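Local coordinates for FBP protein (Leishmania major, PDB 5OEZ) that probably hydrolyses the 1-phosphate of fructose 1,6-bisphosphate to give fructose 6-phosphate in gluconeogenesis, with magnesium as cofactor, at residues 71-76 against 118-123; 92-97 against 113-118. All blocks are in the same frame, centred on the assembly; numbering follows the deposited sequence.

Contact 1. Residues 71-76 against 118-123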
ATOM      1  N   ALA C  71      14.825 -19.755   4.061  1.00109.92           N
ATOM      2  CA  ALA C  71      14.946 -20.421   2.756  1.00105.15           C
ATOM      3  C   ALA C  71      13.676 -20.513   1.878  1.00106.04           C
ATOM      4  O   ALA C  71      13.796 -20.860   0.712  1.00119.60           O
ATOM      5  CB  ALA C  71      15.570 -21.808   2.942  1.00105.30           C
ATOM      6  N   LYS C  72      12.483 -20.195   2.396  1.00 95.37           N
ATOM      7  CA  LYS C  72      11.265 -20.092   1.568  1.00 90.03           C
ATOM      8  C   LYS C  72      11.367 -18.875   0.627  1.00 81.31           C
ATOM      9  O   LYS C  72      11.011 -18.953  -0.553  1.00 81.38           O
ATOM     10  CB  LYS C  72      10.026 -19.982   2.467  1.00 92.67           C
ATOM     11  CG  LYS C  72       8.684 -19.936   1.753  1.00104.74           C
ATOM     12  CD  LYS C  72       8.232 -21.300   1.244  1.00106.96           C
ATOM     13  CE  LYS C  72       7.248 -21.084   0.073  1.00 92.84           C
ATOM     14  NZ  LYS C  72       6.227 -22.158  -0.090  1.00 96.29           N
ATOM     15  N   LEU C  73      11.845 -17.760   1.178  1.00 66.13           N
ATOM     16  CA  LEU C  73      12.130 -16.541   0.424  1.00 65.90           C
ATOM     17  C   LEU C  73      13.102 -16.756  -0.733  1.00 69.55           C
ATOM     18  O   LEU C  73      12.922 -16.160  -1.797  1.00 65.95           O
ATOM     19  CB  LEU C  73      12.662 -15.444   1.368  1.00 65.32           C
ATOM     20  CG  LEU C  73      11.675 -14.421   1.930  1.00 72.99           C
ATOM     21  CD1 LEU C  73      11.490 -13.311   0.906  1.00 90.12           C
ATOM     22  CD2 LEU C  73      10.323 -14.999   2.307  1.00 74.75           C
ATOM     23  N   ASP C  74      14.141 -17.562  -0.506  1.00 73.84           N
ATOM     24  CA  ASP C  74      15.105 -17.952  -1.560  1.00 78.41           C
ATOM     25  C   ASP C  74      14.435 -18.642  -2.744  1.00 67.82           C
ATOM     26  O   ASP C  74      14.714 -18.322  -3.896  1.00 66.76           O
ATOM     27  CB  ASP C  74      16.167 -18.912  -1.009  1.00 87.20           C
ATOM     28  CG  ASP C  74      17.223 -18.214  -0.181  1.00104.40           C
ATOM     29  OD1 ASP C  74      17.748 -17.169  -0.630  1.00109.29           O
ATOM     30  OD2 ASP C  74      17.554 -18.729   0.911  1.00125.44           O
ATOM     31  N   VAL C  75      13.565 -19.595  -2.444  1.00 60.80           N
ATOM     32  CA  VAL C  75      12.909 -20.380  -3.470  1.00 63.49           C
ATOM     33  C   VAL C  75      11.981 -19.486  -4.291  1.00 64.35           C
ATOM     34  O   VAL C  75      12.047 -19.500  -5.521  1.00 65.10           O
ATOM     35  CB  VAL C  75      12.147 -21.578  -2.859  1.00 71.40           C
ATOM     36  CG1 VAL C  75      11.293 -22.294  -3.906  1.00 74.51           C
ATOM     37  CG2 VAL C  75      13.135 -22.555  -2.233  1.00 70.34           C
ATOM     38  N   ILE C  76      11.158 -18.697  -3.600  1.00 65.85           N
ATOM     39  CA  ILE C  76      10.211 -17.775  -4.237  1.00 65.40           C
ATOM     40  C   ILE C  76      10.947 -16.776  -5.123  1.00 57.84           C
ATOM     41  O   ILE C  76      10.548 -16.558  -6.262  1.00 56.22           O
ATOM     42  CB  ILE C  76       9.364 -17.013  -3.179  1.00 70.21           C
ATOM     43  CG1 ILE C  76       8.362 -17.956  -2.516  1.00 73.27           C
ATOM     44  CG2 ILE C  76       8.593 -15.849  -3.796  1.00 66.64           C
ATOM     45  CD1 ILE C  76       7.966 -17.520  -1.124  1.00 80.42           C
ATOM     46  N   ASP C 118      21.939 -13.240  -8.695  1.00 46.45           N
ATOM     47  CA  ASP C 118      21.741 -13.730  -7.349  1.00 47.01           C
ATOM     48  C   ASP C 118      20.347 -13.222  -6.924  1.00 54.14           C
ATOM     49  O   ASP C 118      20.183 -12.040  -6.633  1.00 45.36           O
ATOM     50  CB  ASP C 118      22.853 -13.202  -6.439  1.00 48.16           C
ATOM     51  CG  ASP C 118      22.749 -13.719  -5.003  1.00 58.09           C
ATOM     52  OD1 ASP C 118      21.884 -14.571  -4.698  1.00 59.93           O
ATOM     53  OD2 ASP C 118      23.575 -13.285  -4.167  1.00 78.70           O
ATOM     54  N   PRO C 119      19.333 -14.112  -6.890  1.00 57.92           N
ATOM     55  CA  PRO C 119      17.966 -13.622  -6.642  1.00 61.98           C
ATOM     56  C   PRO C 119      17.748 -13.026  -5.251  1.00 54.82           C
ATOM     57  O   PRO C 119      16.944 -12.108  -5.110  1.00 63.49           O
ATOM     58  CB  PRO C 119      17.095 -14.865  -6.840  1.00 59.71           C
ATOM     59  CG  PRO C 119      18.000 -16.012  -6.562  1.00 58.86           C
ATOM     60  CD  PRO C 119      19.373 -15.583  -6.994  1.00 61.76           C
ATOM     61  N   LEU C 120      18.455 -13.533  -4.249  1.00 53.52           N
ATOM     62  CA  LEU C 120      18.329 -13.034  -2.889  1.00 54.53           C
ATOM     63  C   LEU C 120      19.600 -13.276  -2.054  1.00 47.69           C
ATOM     64  O   LEU C 120      19.763 -14.322  -1.461  1.00 59.99           O
ATOM     65  CB  LEU C 120      17.072 -13.636  -2.226  1.00 55.62           C
ATOM     66  CG  LEU C 120      16.567 -12.913  -0.984  1.00 63.36           C
ATOM     67  CD1 LEU C 120      16.115 -11.496  -1.307  1.00 61.55           C
ATOM     68  CD2 LEU C 120      15.422 -13.719  -0.403  1.00 75.58           C
ATOM     69  N   ASP C 121      20.482 -12.280  -2.030  1.00 50.85           N
ATOM     70  CA  ASP C 121      21.650 -12.254  -1.157  1.00 63.10           C
ATOM     71  C   ASP C 121      21.255 -11.917   0.290  1.00 64.67           C
ATOM     72  O   ASP C 121      20.486 -10.985   0.537  1.00 57.59           O
ATOM     73  CB  ASP C 121      22.700 -11.236  -1.676  1.00 76.41           C
ATOM     74  CG  ASP C 121      23.593 -10.663  -0.568  1.00 96.94           C
ATOM     75  OD1 ASP C 121      24.518 -11.369  -0.114  1.00117.23           O
ATOM     76  OD2 ASP C 121      23.370  -9.497  -0.157  1.00 95.58           O
ATOM     77  N   GLY C 122      21.851 -12.646   1.232  1.00 62.82           N
ATOM     78  CA  GLY C 122      21.775 -12.335   2.645  1.00 59.53           C
ATOM     79  C   GLY C 122      20.490 -12.834   3.258  1.00 67.55           C
ATOM     80  O   GLY C 122      20.020 -12.260   4.226  1.00 74.87           O
ATOM     81  N   SER C 123      19.966 -13.944   2.747  1.00 72.83           N
ATOM     82  CA  SER C 123      18.583 -14.364   3.033  1.00 75.30           C
ATOM     83  C   SER C 123      18.264 -14.652   4.506  1.00 91.09           C
ATOM     84  O   SER C 123      17.126 -14.428   4.939  1.00 81.65           O
ATOM     85  CB  SER C 123      18.229 -15.595   2.203  1.00 78.74           C
ATOM     86  OG  SER C 123      16.846 -15.882   2.305  1.00 71.53           O
TER

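Contact 2. Residues 92-97 against 113-118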
ATOM      1  N   CYS C  92      18.706 -15.320 -23.873  1.00 60.67           N
ATOM      2  CA  CYS C  92      19.184 -16.567 -24.459  1.00 63.32           C
ATOM      3  C   CYS C  92      19.451 -17.603 -23.362  1.00 54.38           C
ATOM      4  O   CYS C  92      18.991 -18.750 -23.434  1.00 56.58           O
ATOM      5  CB  CYS C  92      20.490 -16.286 -25.206  1.00 63.48           C
ATOM      6  SG  CYS C  92      21.093 -17.733 -26.071  1.00100.51           S
ATOM      7  N   VAL C  93      20.166 -17.168 -22.333  1.00 48.39           N
ATOM      8  CA  VAL C  93      20.646 -18.039 -21.286  1.00 47.18           C
ATOM      9  C   VAL C  93      20.437 -17.368 -19.943  1.00 46.18           C
ATOM     10  O   VAL C  93      20.673 -16.171 -19.799  1.00 46.83           O
ATOM     11  CB  VAL C  93      22.170 -18.301 -21.488  1.00 51.24           C
ATOM     12  CG1 VAL C  93      22.844 -18.961 -20.291  1.00 51.72           C
ATOM     13  CG2 VAL C  93      22.389 -19.129 -22.738  1.00 59.08           C
ATOM     14  N   LEU C  94      20.040 -18.171 -18.964  1.00 49.44           N
ATOM     15  CA  LEU C  94      19.791 -17.750 -17.604  1.00 53.05           C
ATOM     16  C   LEU C  94      20.749 -18.502 -16.697  1.00 49.99           C
ATOM     17  O   LEU C  94      20.911 -19.707 -16.828  1.00 54.93           O
ATOM     18  CB  LEU C  94      18.387 -18.179 -17.224  1.00 65.59           C
ATOM     19  CG  LEU C  94      17.527 -17.173 -16.516  1.00 77.27           C
ATOM     20  CD1 LEU C  94      17.096 -16.102 -17.497  1.00 92.31           C
ATOM     21  CD2 LEU C  94      16.314 -17.891 -15.964  1.00 89.05           C
ATOM     22  N   GLY C  95      21.353 -17.797 -15.756  1.00 51.49           N
ATOM     23  CA  GLY C  95      22.165 -18.419 -14.723  1.00 48.49           C
ATOM     24  C   GLY C  95      21.777 -17.892 -13.364  1.00 44.29           C
ATOM     25  O   GLY C  95      22.015 -16.734 -13.057  1.00 48.98           O
ATOM     26  N   SER C  96      21.179 -18.750 -12.551  1.00 47.48           N
ATOM     27  CA  SER C  96      20.887 -18.435 -11.154  1.00 48.39           C
ATOM     28  C   SER C  96      21.979 -18.982 -10.239  1.00 48.40           C
ATOM     29  O   SER C  96      22.333 -20.141 -10.360  1.00 53.37           O
ATOM     30  CB  SER C  96      19.575 -19.090 -10.763  1.00 51.52           C
ATOM     31  OG  SER C  96      19.264 -18.784  -9.420  1.00 53.83           O
ATOM     32  N   GLU C  97      22.462 -18.166  -9.301  1.00 48.04           N
ATOM     33  CA  GLU C  97      23.496 -18.578  -8.351  1.00 56.91           C
ATOM     34  C   GLU C  97      23.166 -19.856  -7.582  1.00 62.44           C
ATOM     35  O   GLU C  97      24.070 -20.635  -7.283  1.00 73.26           O
ATOM     36  CB  GLU C  97      23.781 -17.478  -7.328  1.00 64.97           C
ATOM     37  CG  GLU C  97      25.076 -17.680  -6.557  1.00 76.22           C
ATOM     38  CD  GLU C  97      25.394 -16.467  -5.667  1.00 83.58           C
ATOM     39  OE1 GLU C  97      24.584 -16.161  -4.796  1.00103.60           O
ATOM     40  OE2 GLU C  97      26.443 -15.783  -5.807  1.00 83.36           O
ATOM     41  N   TYR C 113      20.440 -11.876 -24.754  1.00 54.96           N
ATOM     42  CA  TYR C 113      21.117 -11.562 -23.499  1.00 57.92           C
ATOM     43  C   TYR C 113      21.420 -12.820 -22.686  1.00 52.51           C
ATOM     44  O   TYR C 113      20.611 -13.746 -22.625  1.00 50.82           O
ATOM     45  CB  TYR C 113      20.298 -10.561 -22.671  1.00 56.49           C
ATOM     46  CG  TYR C 113      20.281  -9.184 -23.288  1.00 58.17           C
ATOM     47  CD1 TYR C 113      21.459  -8.462 -23.441  1.00 56.51           C
ATOM     48  CD2 TYR C 113      19.090  -8.594 -23.705  1.00 61.58           C
ATOM     49  CE1 TYR C 113      21.458  -7.192 -23.991  1.00 58.27           C
ATOM     50  CE2 TYR C 113      19.082  -7.324 -24.266  1.00 62.19           C
ATOM     51  CZ  TYR C 113      20.269  -6.627 -24.411  1.00 68.54           C
ATOM     52  OH  TYR C 113      20.281  -5.363 -24.971  1.00 60.32           O
ATOM     53  N   LEU C 114      22.606 -12.840 -22.074  1.00 51.65           N
ATOM     54  CA  LEU C 114      22.971 -13.837 -21.064  1.00 52.59           C
ATOM     55  C   LEU C 114      22.866 -13.109 -19.738  1.00 49.43           C
ATOM     56  O   LEU C 114      23.489 -12.068 -19.576  1.00 48.84           O
ATOM     57  CB  LEU C 114      24.411 -14.332 -21.254  1.00 53.45           C
ATOM     58  CG  LEU C 114      24.762 -15.104 -22.541  1.00 60.86           C
ATOM     59  CD1 LEU C 114      25.064 -14.170 -23.690  1.00 57.90           C
ATOM     60  CD2 LEU C 114      25.960 -16.015 -22.300  1.00 70.31           C
ATOM     61  N   ILE C 115      22.098 -13.643 -18.791  1.00 45.04           N
ATOM     62  CA  ILE C 115      21.914 -12.964 -17.511  1.00 42.15           C
ATOM     63  C   ILE C 115      22.233 -13.907 -16.358  1.00 45.08           C
ATOM     64  O   ILE C 115      21.791 -15.049 -16.325  1.00 47.58           O
ATOM     65  CB  ILE C 115      20.519 -12.319 -17.372  1.00 45.21           C
ATOM     66  CG1 ILE C 115      20.379 -11.646 -16.011  1.00 48.71           C
ATOM     67  CG2 ILE C 115      19.399 -13.324 -17.568  1.00 44.06           C
ATOM     68  CD1 ILE C 115      19.294 -10.582 -15.974  1.00 53.73           C
ATOM     69  N   PHE C 116      23.050 -13.412 -15.436  1.00 43.80           N
ATOM     70  CA  PHE C 116      23.492 -14.163 -14.290  1.00 48.21           C
ATOM     71  C   PHE C 116      23.067 -13.360 -13.097  1.00 47.27           C
ATOM     72  O   PHE C 116      23.406 -12.183 -13.008  1.00 45.30           O
ATOM     73  CB  PHE C 116      25.008 -14.352 -14.344  1.00 45.88           C
ATOM     74  CG  PHE C 116      25.425 -15.172 -15.510  1.00 45.62           C
ATOM     75  CD1 PHE C 116      25.393 -16.550 -15.434  1.00 49.70           C
ATOM     76  CD2 PHE C 116      25.771 -14.571 -16.708  1.00 49.57           C
ATOM     77  CE1 PHE C 116      25.744 -17.334 -16.523  1.00 57.11           C
ATOM     78  CE2 PHE C 116      26.114 -15.341 -17.805  1.00 55.56           C
ATOM     79  CZ  PHE C 116      26.097 -16.726 -17.715  1.00 56.47           C
ATOM     80  N   PHE C 117      22.319 -13.985 -12.193  1.00 43.54           N
ATOM     81  CA  PHE C 117      21.747 -13.251 -11.090  1.00 44.01           C
ATOM     82  C   PHE C 117      21.813 -14.003  -9.777  1.00 40.80           C
ATOM     83  O   PHE C 117      21.809 -15.219  -9.749  1.00 43.37           O
ATOM     84  CB  PHE C 117      20.298 -12.846 -11.429  1.00 49.17           C
ATOM     85  CG  PHE C 117      19.362 -14.008 -11.601  1.00 47.32           C
ATOM     86  CD1 PHE C 117      19.247 -14.665 -12.821  1.00 48.30           C
ATOM     87  CD2 PHE C 117      18.600 -14.454 -10.535  1.00 46.25           C
ATOM     88  CE1 PHE C 117      18.389 -15.750 -12.964  1.00 47.09           C
ATOM     89  CE2 PHE C 117      17.757 -15.548 -10.672  1.00 48.19           C
ATOM     90  CZ  PHE C 117      17.656 -16.206 -11.883  1.00 43.84           C
ATOM     91  N   ASP C 118      21.939 -13.240  -8.695  1.00 46.45           N
ATOM     92  CA  ASP C 118      21.741 -13.730  -7.349  1.00 47.01           C
ATOM     93  C   ASP C 118      20.347 -13.222  -6.924  1.00 54.14           C
ATOM     94  O   ASP C 118      20.183 -12.040  -6.633  1.00 45.36           O
ATOM     95  CB  ASP C 118      22.853 -13.202  -6.439  1.00 48.16           C
ATOM     96  CG  ASP C 118      22.749 -13.719  -5.003  1.00 58.09           C
ATOM     97  OD1 ASP C 118      21.884 -14.571  -4.698  1.00 59.93           O
ATOM     98  OD2 ASP C 118      23.575 -13.285  -4.167  1.00 78.70           O
TER

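Contact 1. Residues 71-76 against 118-123
D74, on the first turn of helix 72-87, meets S123 within the DPLDGSS sequence (118-124) that carries much of the metal site in class 1 fructose-1,6-bisphosphatases; here that site is without metal. The polar part of the contact is slight. S123 OG gives a weak hydrogen bond to D74 OD2 at 3.2 Å, and OD1 lies almost as near, 3.3 Å from OG, so the hydroxyl sits before both oxygens of the carboxylate. The hydroxyl reaches the helix because chi1 of S123 (-171°) turns OG away from the backbone N, and S123 CB follows it to 3.3 Å from D74 OD1.

D74 and L120 both belong to one manganese site occupied in another structure of this protein. D74 OD1 lies 3.6 Å from L120 O, an acceptor facing an acceptor, a spacing consistent with two ligands awaiting a shared cation. E98, a further ligand of that metal, brings its own carboxylate close to D74, and the crowding of negative charge would probably ease once the metal binds.

Apolar packing lies next to this polar pair. L120 reaches the helix with one methyl, and L73, whose other neighbours include I46 of helix 27-47, receives it near its base as the two side chains cross obliquely: L120 CD2 rests 3.7 Å from L73 CB and 3.8 Å from L73 O.

Contact 2. Residues 92-97 against 113-118
G95 and F116 sit side by side where strands 91-96 and 113-121 run parallel in the large mixed sheet of the N-terminal region. The backbone ladder is regular: V93 and G95 each accept from the strand opposite and I115 and F117 return the favour, as in G95 N to I115 O at 2.8 Å and F117 N to G95 O at 2.9 Å. At the start, Y113 O takes C92 N at 2.8 Å and, weakly, V93 N; at the end, E97 N still reaches F117 O.

Apolar groups fill both faces. V93, L114 and F116 share one, under helix 150-158, where the F116 ring comes close to G95, CD1 3.8 Å from G95 CA; the missing side chain makes that possible. On the other, facing helix 72-87, L94 CD1 lies alongside I115 CG2 at 3.6 Å. F117 CG stands between its backbone N and carbonyl carbon (chi1 64°), which swings the ring over the neighbouring strand: S96 CA makes a CH-pi contact with one face, and L94 CG meets the edge. S96 OG bonds to N78 of that helix.

Charge gathers at the C-terminal ends. E97 OE1 lies 3.1 Å from both D118 OD1 and D118 OD2, acceptor against acceptor, the carboxylate planes 54° apart. E284 adds a third carboxylate, while R280 forms a salt bridge with E97 OE2. Such closeness of carboxylates is what a bound cation would probably relieve, consistent with the manganese ions these residues hold in another structure.

Overall arrangement
Strand 113-121 serves both contacts: in contact 2 it pairs with 91-96, then turns a corner at P119 and meets the start of helix 72-87 in contact 1. Their centres lie about 16 Å apart, yet they share D118 and touch where P119 CD packs 4.0 Å from S96 OG. Together they bring the manganese ligands to one place: D74, L120 and D121 from contact 1, E97 from contact 2, and D118 from both, with the side chains of D74 and E97 about 8 Å apart. D121 and G122, also of contact 1, bind fructose 6-phosphate in another structure. At the far end of contact 2, Y113 belongs to the AMP site, so this one strand runs between the allosteric and active sites.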